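Local coordinates for alpha-glucosidase ([Eubacterium] rectale, PDB 6PNR), which probably hydrolyses alpha-sulfoquinovosides derived from plant sulfolipid, acting as a family 31 glycoside hydrolase, and binds a sulfonated aza-sugar inhibitor in its active-site pocket, at residues 439-444 / 456-461; 121-126 / 464-469; 285-290 / 316-321. All blocks are in the same frame, centred on the assembly; numbering follows the deposited sequence.

Interaction 1. Residues 439-444 / 456-461; sequences FMRAGG and AGDQSV. With 9VH ([(3~{S},4~{R},5~{R})-4,5-bis(oxidanyl)piperidin-3-yl]methanesulfonic acid), chain C.
NH1 of Arg-441 has two close neighbours in the inhibitor pocket. OD2 of Asp-458 stands 3.4 Å from this NH1, a long salt bridge; the inhibitor's N1 approaches the same NH1 to 3.3 Å, oblique to the guanidinium, a close approach that does not count as a hydrogen bond. The carboxylate comes in at the rim of the guanidinium and near its plane, but the two flat groups are turned 66° apart, and this is not the flat, two-pronged pairing of arginine with acid. A water lies between Asp-458 and the inhibitor, although its suspiciously short distances to both make it doubtful. Arg-441 gets to this spot by setting CG between the backbone N and the carbonyl carbon (chi1 66°) and then running extended out to NE. NE of Arg-441 is taken by a salt bridge to Glu-393, while Phe-391 adds a cation-pi contact. At the root of the arm, CB of Arg-441 rests 3.8 Å from CA of Gly-457, where a positive phi of 75° swings the chain round. Next along, Gln-459 NE2 reaches back to Ala-456 O at 2.9 Å, closing a short loop within the segment. Both segments are loops of the family 31 TIM-barrel domain: 439-444 leaves the barrel strand 437-439, short helix 447-450 intervenes, and 456-461 leads on toward helix 469-481, against which Gln-459 packs.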
loop_
_atom_site.group_PDB
_atom_site.type_symbol
_atom_site.label_atom_id
_atom_site.label_comp_id
_atom_site.label_asym_id
_atom_site.label_seq_id
_atom_site.Cartn_x
_atom_site.Cartn_y
_atom_site.Cartn_z
ATOM N N PHE A 439 7.621 33.499 -3.000
ATOM C CA PHE A 439 8.069 32.150 -3.319
ATOM C C PHE A 439 6.980 31.151 -2.978
ATOM O O PHE A 439 6.326 31.262 -1.937
ATOM C CB PHE A 439 9.408 31.798 -2.623
ATOM C CG PHE A 439 9.575 32.391 -1.242
ATOM C CD1 PHE A 439 9.969 33.713 -1.073
ATOM C CD2 PHE A 439 9.384 31.600 -0.107
ATOM C CE1 PHE A 439 10.142 34.244 0.199
ATOM C CE2 PHE A 439 9.553 32.127 1.172
ATOM C CZ PHE A 439 9.926 33.431 1.330
ATOM N N MET A 440 6.774 30.193 -3.881
ATOM C CA MET A 440 5.710 29.208 -3.777
ATOM C C MET A 440 6.289 27.800 -3.734
ATOM O O MET A 440 7.340 27.521 -4.318
ATOM C CB MET A 440 4.746 29.331 -4.960
ATOM C CG MET A 440 4.302 30.767 -5.246
ATOM S SD MET A 440 3.060 30.828 -6.540
ATOM C CE MET A 440 1.698 29.941 -5.780
ATOM N N ARG A 441 5.594 26.906 -3.035
ATOM C CA ARG A 441 5.954 25.495 -3.053
ATOM C C ARG A 441 5.052 24.666 -3.964
ATOM O O ARG A 441 5.490 23.634 -4.469
ATOM C CB ARG A 441 5.902 24.913 -1.630
ATOM C CG ARG A 441 4.503 24.864 -1.029
ATOM C CD ARG A 441 4.474 24.234 0.381
ATOM N NE ARG A 441 3.115 23.853 0.762
ATOM C CZ ARG A 441 2.775 23.321 1.939
ATOM N NH1 ARG A 441 3.696 23.089 2.868
ATOM N NH2 ARG A 441 1.511 23.001 2.178
ATOM N N ALA A 442 3.808 25.085 -4.191
ATOM C CA ALA A 442 2.911 24.382 -5.094
ATOM C C ALA A 442 2.944 25.008 -6.486
ATOM O O ALA A 442 3.310 26.173 -6.666
ATOM C CB ALA A 442 1.478 24.388 -4.560
ATOM N N GLY A 443 2.541 24.223 -7.478
ATOM C CA GLY A 443 2.521 24.765 -8.824
ATOM C C GLY A 443 1.839 23.827 -9.799
ATOM O O GLY A 443 1.338 22.759 -9.435
ATOM N N GLY A 444 1.839 24.258 -11.054
ATOM C CA GLY A 444 1.235 23.527 -12.146
ATOM C C GLY A 444 1.694 24.155 -13.442
ATOM O O GLY A 444 2.536 25.052 -13.443
ATOM N N ALA A 456 11.489 24.341 -2.371
ATOM C CA ALA A 456 11.249 22.899 -2.357
ATOM C C ALA A 456 10.213 22.462 -1.314
ATOM O O ALA A 456 10.102 21.251 -1.080
ATOM C CB ALA A 456 12.572 22.151 -2.136
ATOM N N GLY A 457 9.451 23.341 -0.674
ATOM C CA GLY A 457 8.433 22.872 0.248
ATOM C C GLY A 457 9.063 22.389 1.542
ATOM O O GLY A 457 10.216 22.709 1.855
ATOM N N ASP A 458 8.293 21.599 2.294
ATOM C CA ASP A 458 8.720 21.096 3.597
ATOM C C ASP A 458 9.577 19.843 3.433
ATOM O O ASP A 458 9.084 18.813 2.963
ATOM C CB ASP A 458 7.513 20.729 4.462
ATOM C CG ASP A 458 6.567 21.889 4.729
ATOM O OD1 ASP A 458 6.883 23.048 4.382
ATOM O OD2 ASP A 458 5.500 21.612 5.330
ATOM N N GLN A 459 10.838 19.905 3.852
ATOM C CA GLN A 459 11.628 18.700 4.079
ATOM C C GLN A 459 11.592 18.349 5.563
ATOM O O GLN A 459 11.385 19.214 6.413
ATOM C CB GLN A 459 13.086 18.895 3.650
ATOM C CG GLN A 459 13.322 18.691 2.175
ATOM C CD GLN A 459 12.785 19.856 1.381
ATOM O OE1 GLN A 459 13.218 20.990 1.575
ATOM N NE2 GLN A 459 11.816 19.591 0.504
ATOM N N SER A 460 11.808 17.069 5.869
ATOM C CA SER A 460 12.136 16.717 7.242
ATOM C C SER A 460 13.498 17.295 7.600
ATOM O O SER A 460 14.341 17.558 6.734
ATOM C CB SER A 460 12.148 15.201 7.445
ATOM O OG SER A 460 10.843 14.646 7.307
ATOM N N VAL A 461 13.706 17.505 8.895
ATOM C CA VAL A 461 14.968 18.048 9.376
ATOM C C VAL A 461 16.003 16.928 9.502
ATOM O O VAL A 461 16.536 16.682 10.587
ATOM C CB VAL A 461 14.765 18.797 10.710
ATOM C CG1 VAL A 461 13.996 20.086 10.471
ATOM C CG2 VAL A 461 14.007 17.915 11.750
HETATM O O1 9VH C . 2.294 26.448 10.138
HETATM S S1 9VH C . 1.663 27.177 9.052
HETATM O O2 9VH C . 0.886 26.279 8.233
HETATM O O3 9VH C . 0.940 28.325 9.542
HETATM C C1 9VH C . 3.011 27.783 8.075
HETATM C C2 9VH C . 3.848 26.691 7.395
HETATM C C3 9VH C . 3.045 26.141 6.226
HETATM N N1 9VH C . 3.753 25.302 5.259
HETATM C C4 9VH C . 4.991 25.921 4.787
HETATM C C5 9VH C . 5.883 26.270 5.967
HETATM O O4 9VH C . 7.078 26.862 5.461
HETATM C C6 9VH C . 5.175 27.254 6.888
HETATM O O5 9VH C . 6.011 27.597 7.990
HETATM O O HOH W 1 3.695 22.990 6.242
#

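Interaction 2. Residues 121-126 / 464-469; sequences MSYFNL and TIHDGL
His-466 turns the edge of its imidazole toward the face of the Tyr-123 ring in an offset edge-to-face pair, with the centroids 5.9 Å apart and the planes at 68°. The contact joins a loop of the TIM-barrel domain, just ahead of helix 469-481, to a loop between strands 114-118 and 130-133 of the N-terminal beta region, hundreds of residues earlier in the chain. The closest approach is at the phenol end, where CE1 of His-466 lies 3.5 Å from OH of Tyr-123. Ser-122 takes the neighbouring stretch of the same imidazole rim: its OG meets ND1 of His-466 at 2.8 Å, near the plane of the ring, in a hydrogen bond that either partner could donate. With CG beside its backbone N (chi1 -67°), the histidine carries that edge across to both residues of the other loop. Its ring is also backed from within its own loop, since CG2 of Ile-465 sits 4.1 Å above the plane over the centre of the imidazole. Ser-122 CB also lies over one face of Tyr-123, toward the rim. Arg-142 NH1 hydrogen-bonds to both Ser-122 OG and the backbone O of His-466, so it spans the two loops. Gln-590 holds the 121-126 loop by its backbone, NE2 to Ser-122 O and OE1 to Phe-124 N, on either side of Tyr-123 in sequence. A water completes the join: it donates one hydrogen bond to Met-121 O at 2.8 Å and another to Ile-465 O at 2.6 Å.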
loop_
_atom_site.group_PDB
_atom_site.type_symbol
_atom_site.label_atom_id
_atom_site.label_comp_id
_atom_site.label_asym_id
_atom_site.label_seq_id
_atom_site.Cartn_x
_atom_site.Cartn_y
_atom_site.Cartn_z
ATOM N N MET A 121 10.737 14.786 -5.984
ATOM C CA MET A 121 11.620 14.809 -4.820
ATOM C C MET A 121 12.414 13.522 -4.636
ATOM O O MET A 121 13.433 13.536 -3.937
ATOM C CB MET A 121 10.818 15.071 -3.531
ATOM C CG MET A 121 9.798 16.235 -3.607
ATOM S SD MET A 121 10.474 17.812 -4.210
ATOM C CE MET A 121 11.640 18.205 -2.914
ATOM N N SER A 122 11.990 12.420 -5.246
ATOM C CA SER A 122 12.686 11.139 -5.104
ATOM C C SER A 122 13.433 10.708 -6.358
ATOM O O SER A 122 14.577 10.250 -6.262
ATOM C CB SER A 122 11.698 10.032 -4.709
ATOM O OG SER A 122 11.267 10.154 -3.350
ATOM N N TYR A 123 12.828 10.822 -7.541
ATOM C CA TYR A 123 13.458 10.320 -8.758
ATOM C C TYR A 123 13.404 11.384 -9.839
ATOM O O TYR A 123 12.324 11.885 -10.177
ATOM C CB TYR A 123 12.798 9.025 -9.231
ATOM C CG TYR A 123 12.854 7.974 -8.155
ATOM C CD1 TYR A 123 14.067 7.421 -7.757
ATOM C CD2 TYR A 123 11.701 7.567 -7.504
ATOM C CE1 TYR A 123 14.118 6.463 -6.749
ATOM C CE2 TYR A 123 11.739 6.621 -6.498
ATOM C CZ TYR A 123 12.948 6.081 -6.116
ATOM O OH TYR A 123 12.975 5.139 -5.113
ATOM N N PHE A 124 14.581 11.729 -10.360
ATOM C CA PHE A 124 14.705 12.669 -11.466
ATOM C C PHE A 124 14.420 11.960 -12.788
ATOM O O PHE A 124 13.481 12.313 -13.505
ATOM C CB PHE A 124 16.102 13.293 -11.413
ATOM C CG PHE A 124 16.392 14.294 -12.498
ATOM C CD1 PHE A 124 15.448 15.227 -12.886
ATOM C CD2 PHE A 124 17.652 14.330 -13.088
ATOM C CE1 PHE A 124 15.749 16.177 -13.889
ATOM C CE2 PHE A 124 17.959 15.273 -14.088
ATOM C CZ PHE A 124 17.001 16.185 -14.486
ATOM N N ASN A 125 15.198 10.927 -13.108
ATOM C CA ASN A 125 14.834 10.033 -14.204
ATOM C C ASN A 125 13.592 9.241 -13.816
ATOM O O ASN A 125 13.609 8.466 -12.847
ATOM C CB ASN A 125 15.992 9.097 -14.540
ATOM C CG ASN A 125 15.619 8.047 -15.572
ATOM O OD1 ASN A 125 14.667 8.218 -16.338
ATOM N ND2 ASN A 125 16.379 6.946 -15.600
ATOM N N LEU A 126 12.512 9.454 -14.562
ATOM C CA LEU A 126 11.226 8.832 -14.305
ATOM C C LEU A 126 11.132 7.394 -14.804
ATOM O O LEU A 126 10.171 6.701 -14.446
ATOM C CB LEU A 126 10.108 9.651 -14.965
ATOM C CG LEU A 126 10.179 11.159 -14.723
ATOM C CD1 LEU A 126 9.120 11.855 -15.558
ATOM C CD2 LEU A 126 10.004 11.474 -13.239
ATOM N N THR A 464 17.890 12.249 5.267
ATOM C CA THR A 464 17.360 11.089 4.575
ATOM C C THR A 464 17.265 11.376 3.081
ATOM O O THR A 464 17.267 12.533 2.634
ATOM C CB THR A 464 15.985 10.685 5.111
ATOM O OG1 THR A 464 15.038 11.742 4.874
ATOM C CG2 THR A 464 16.055 10.358 6.598
ATOM N N ILE A 465 17.194 10.294 2.300
ATOM C CA ILE A 465 17.190 10.429 0.845
ATOM C C ILE A 465 15.855 10.988 0.363
ATOM O O ILE A 465 15.804 11.909 -0.461
ATOM C CB ILE A 465 17.492 9.075 0.175
ATOM C CG1 ILE A 465 18.972 8.708 0.315
ATOM C CG2 ILE A 465 17.090 9.115 -1.293
ATOM C CD1 ILE A 465 19.911 9.750 -0.253
ATOM N N HIS A 466 14.757 10.431 0.858
ATOM C CA HIS A 466 13.449 10.747 0.315
ATOM C C HIS A 466 12.775 11.936 0.984
ATOM O O HIS A 466 11.783 12.434 0.443
ATOM C CB HIS A 466 12.538 9.515 0.394
ATOM C CG HIS A 466 12.975 8.400 -0.502
ATOM N ND1 HIS A 466 12.890 8.477 -1.875
ATOM C CD2 HIS A 466 13.517 7.190 -0.224
ATOM C CE1 HIS A 466 13.352 7.358 -2.406
ATOM N NE2 HIS A 466 13.747 6.564 -1.426
ATOM N N ASP A 467 13.286 12.434 2.126
ATOM C CA ASP A 467 12.681 13.654 2.651
ATOM C C ASP A 467 13.663 14.596 3.346
ATOM O O ASP A 467 13.219 15.489 4.076
ATOM C CB ASP A 467 11.537 13.329 3.635
ATOM C CG ASP A 467 10.529 14.462 3.752
ATOM O OD1 ASP A 467 10.462 15.309 2.822
ATOM O OD2 ASP A 467 9.796 14.507 4.771
ATOM N N GLY A 468 14.968 14.452 3.130
ATOM C CA GLY A 468 15.919 15.359 3.736
ATOM C C GLY A 468 16.642 16.213 2.717
ATOM O O GLY A 468 16.115 16.483 1.634
ATOM N N LEU A 469 17.879 16.597 3.054
ATOM C CA LEU A 469 18.638 17.556 2.264
ATOM C C LEU A 469 18.749 17.120 0.806
ATOM O O LEU A 469 18.564 17.929 -0.109
ATOM C CB LEU A 469 20.025 17.749 2.902
ATOM C CG LEU A 469 20.992 18.859 2.456
ATOM C CD1 LEU A 469 21.983 19.142 3.582
ATOM C CD2 LEU A 469 21.758 18.515 1.177
HETATM O O HOH W 2 15.803 12.371 -2.988
#

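Interaction 3. Residues 285-290 / 316-321; sequences KRLQWD and LGYVNP. With 9VH ([(3~{S},4~{R},5~{R})-4,5-bis(oxidanyl)piperidin-3-yl]methanesulfonic acid), chain C.
Strand 285-287 and barrel strand 316-319 do not pair as a sheet; their segments come nearest at the CA atoms of Trp-289 and Val-319, 7.7 Å apart, and side chains fill the gap. Strand 314-319 belongs to the parallel sheet of the TIM barrel, whereas 285-287 makes a two-stranded antiparallel sheet with 278-280 in the segment that follows barrel strand 267-271. Between them they line the sulfonate end of the inhibitor pocket. Leu-287 drops its CD1 almost squarely onto the face of Tyr-318, 3.6 Å from the ring centroid, a CH-pi contact. Asn-320 does something similar to the indole of Trp-289: its ND2 hangs 3.2 Å above the ring, over its centre, with the amide plane nearly upright on it at 84°. The asparagine is fixed in that pose, with CG between backbone N and carbonyl carbon (chi1 78°), by Tyr-322 N on its OD1 and by a nearly straight bond from ND2 to Tyr-318 OH at 3.0 Å. That hydroxyl is also hydrogen-bonded to Asp-390. The sulfonate is held from several directions. Arg-286, bent at chi3, brings its guanidinium in edge-on, NE to inhibitor O1 at 3.2 Å and NH2 to inhibitor O2 at 2.9 Å. The third oxygen, O3, takes a weak bond from the backbone N of Leu-287 and, at 3.2 Å and 169°, one from Trp-289 NE1.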
loop_
_atom_site.group_PDB
_atom_site.type_symbol
_atom_site.label_atom_id
_atom_site.label_comp_id
_atom_site.label_asym_id
_atom_site.label_seq_id
_atom_site.Cartn_x
_atom_site.Cartn_y
_atom_site.Cartn_z
ATOM N N LYS A 285 4.258 25.279 16.296
ATOM C CA LYS A 285 3.964 26.709 16.260
ATOM C C LYS A 285 3.585 27.079 14.825
ATOM O O LYS A 285 4.440 27.144 13.937
ATOM C CB LYS A 285 5.153 27.511 16.776
ATOM C CG LYS A 285 4.842 28.991 17.028
ATOM C CD LYS A 285 6.044 29.727 17.609
ATOM C CE LYS A 285 6.331 29.326 19.068
ATOM N NZ LYS A 285 7.804 29.372 19.376
ATOM N N ARG A 286 2.289 27.270 14.579
ATOM C CA ARG A 286 1.819 27.657 13.261
ATOM C C ARG A 286 1.415 29.137 13.284
ATOM O O ARG A 286 1.842 29.902 14.167
ATOM C CB ARG A 286 0.683 26.713 12.838
ATOM C CG ARG A 286 1.035 25.233 13.049
ATOM C CD ARG A 286 0.015 24.288 12.405
ATOM N NE ARG A 286 -0.066 24.490 10.967
ATOM C CZ ARG A 286 -0.803 23.760 10.139
ATOM N NH1 ARG A 286 -1.529 22.753 10.605
ATOM N NH2 ARG A 286 -0.804 24.031 8.838
ATOM N N LEU A 287 0.610 29.540 12.306
ATOM C CA LEU A 287 0.320 30.934 12.022
ATOM C C LEU A 287 -1.177 31.187 12.095
ATOM O O LEU A 287 -1.987 30.284 11.876
ATOM C CB LEU A 287 0.800 31.321 10.621
ATOM C CG LEU A 287 2.273 31.066 10.321
ATOM C CD1 LEU A 287 2.611 31.455 8.874
ATOM C CD2 LEU A 287 3.075 31.865 11.332
ATOM N N GLN A 288 -1.537 32.446 12.336
ATOM C CA GLN A 288 -2.931 32.880 12.274
ATOM C C GLN A 288 -3.245 33.316 10.843
ATOM O O GLN A 288 -2.645 34.273 10.338
ATOM C CB GLN A 288 -3.176 34.011 13.282
ATOM C CG GLN A 288 -4.545 34.686 13.211
ATOM C CD GLN A 288 -5.714 33.775 13.568
ATOM O OE1 GLN A 288 -5.544 32.603 13.908
ATOM N NE2 GLN A 288 -6.915 34.322 13.491
ATOM N N TRP A 289 -4.183 32.618 10.183
ATOM C CA TRP A 289 -4.413 32.819 8.741
ATOM C C TRP A 289 -5.423 33.952 8.522
ATOM O O TRP A 289 -6.591 33.757 8.176
ATOM C CB TRP A 289 -4.853 31.518 8.078
ATOM C CG TRP A 289 -3.780 30.445 8.090
ATOM C CD1 TRP A 289 -2.557 30.512 8.704
ATOM C CD2 TRP A 289 -3.838 29.162 7.458
ATOM N NE1 TRP A 289 -1.864 29.344 8.503
ATOM C CE2 TRP A 289 -2.625 28.503 7.738
ATOM C CE3 TRP A 289 -4.797 28.508 6.675
ATOM C CZ2 TRP A 289 -2.344 27.233 7.264
ATOM C CZ3 TRP A 289 -4.518 27.240 6.213
ATOM C CH2 TRP A 289 -3.296 26.616 6.505
ATOM N N ASP A 290 -4.919 35.166 8.723
ATOM C CA ASP A 290 -5.693 36.400 8.591
ATOM C C ASP A 290 -4.686 37.474 8.172
ATOM O O ASP A 290 -3.947 37.982 9.016
ATOM C CB ASP A 290 -6.373 36.731 9.913
ATOM C CG ASP A 290 -7.393 37.853 9.796
ATOM O OD1 ASP A 290 -7.894 38.109 8.679
ATOM O OD2 ASP A 290 -7.689 38.472 10.840
ATOM N N LEU A 316 10.015 40.590 4.898
ATOM C CA LEU A 316 9.244 39.611 4.138
ATOM C C LEU A 316 8.197 38.945 5.024
ATOM O O LEU A 316 8.419 38.720 6.216
ATOM C CB LEU A 316 10.145 38.530 3.501
ATOM C CG LEU A 316 11.170 39.025 2.462
ATOM C CD1 LEU A 316 12.459 39.559 3.116
ATOM C CD2 LEU A 316 11.481 37.942 1.442
ATOM N N GLY A 317 7.058 38.617 4.419
ATOM C CA GLY A 317 5.915 38.096 5.151
ATOM C C GLY A 317 5.425 36.750 4.643
ATOM O O GLY A 317 6.215 35.926 4.165
ATOM N N TYR A 318 4.114 36.536 4.708
ATOM C CA TYR A 318 3.512 35.242 4.416
ATOM C C TYR A 318 2.036 35.456 4.114
ATOM O O TYR A 318 1.366 36.175 4.855
ATOM C CB TYR A 318 3.684 34.285 5.623
ATOM C CG TYR A 318 2.984 32.949 5.467
ATOM C CD1 TYR A 318 1.597 32.840 5.605
ATOM C CD2 TYR A 318 3.706 31.790 5.201
ATOM C CE1 TYR A 318 0.955 31.647 5.447
ATOM C CE2 TYR A 318 3.064 30.573 5.059
ATOM C CZ TYR A 318 1.681 30.513 5.168
ATOM O OH TYR A 318 0.999 29.316 5.034
ATOM N N VAL A 319 1.529 34.813 3.052
ATOM C CA VAL A 319 0.098 34.702 2.776
ATOM C C VAL A 319 -0.160 33.330 2.166
ATOM O O VAL A 319 0.730 32.701 1.587
ATOM C CB VAL A 319 -0.443 35.789 1.798
ATOM C CG1 VAL A 319 -0.319 37.184 2.396
ATOM C CG2 VAL A 319 0.303 35.715 0.506
ATOM N N ASN A 320 -1.400 32.880 2.273
ATOM C CA ASN A 320 -1.828 31.683 1.562
ATOM C C ASN A 320 -3.297 31.870 1.209
ATOM O O ASN A 320 -3.928 32.841 1.645
ATOM C CB ASN A 320 -1.522 30.397 2.376
ATOM C CG ASN A 320 -2.498 30.104 3.537
ATOM O OD1 ASN A 320 -3.713 30.298 3.427
ATOM N ND2 ASN A 320 -1.954 29.543 4.638
ATOM N N PRO A 321 -3.860 31.010 0.347
ATOM C CA PRO A 321 -5.163 31.365 -0.238
ATOM C C PRO A 321 -6.361 30.929 0.595
ATOM O O PRO A 321 -7.472 30.814 0.064
ATOM C CB PRO A 321 -5.133 30.652 -1.588
ATOM C CG PRO A 321 -4.366 29.418 -1.316
ATOM C CD PRO A 321 -3.339 29.764 -0.244
HETATM O O1 9VH C . 2.294 26.448 10.138
HETATM S S1 9VH C . 1.663 27.177 9.052
HETATM O O2 9VH C . 0.886 26.279 8.233
HETATM O O3 9VH C . 0.940 28.325 9.542
HETATM C C1 9VH C . 3.011 27.783 8.075
HETATM C C2 9VH C . 3.848 26.691 7.395
HETATM C C3 9VH C . 3.045 26.141 6.226
HETATM N N1 9VH C . 3.753 25.302 5.259
HETATM C C4 9VH C . 4.991 25.921 4.787
HETATM C C5 9VH C . 5.883 26.270 5.967
HETATM O O4 9VH C . 7.078 26.862 5.461
HETATM C C6 9VH C . 5.175 27.254 6.888
HETATM O O5 9VH C . 6.011 27.597 7.990
#

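Along the chain, interaction 2 spans the other two: its first segment precedes them all, interaction 3 follows, then interaction 1, and 464-469 comes last. Interactions 1 and 3 have centres about 15 Å apart and address the same inhibitor from two ends, 285-290 holding the sulfonate and 439-444 with 456-461 standing by the ring nitrogen; they also touch at Phe-439 and Leu-316, from barrel strands 437-439 and 314-319, which have 386-389 between them. Interactions 1 and 2 have centres about 13 Å apart; their second segments lie on the one loop before helix 469-481, linked by a probable Ser-460 to Asp-467 hydrogen bond. Thus the pocket loop carrying Asp-458 continues into the junction with the N-terminal region, while interactions 2 and 3, centres about 28 Å apart, do not touch.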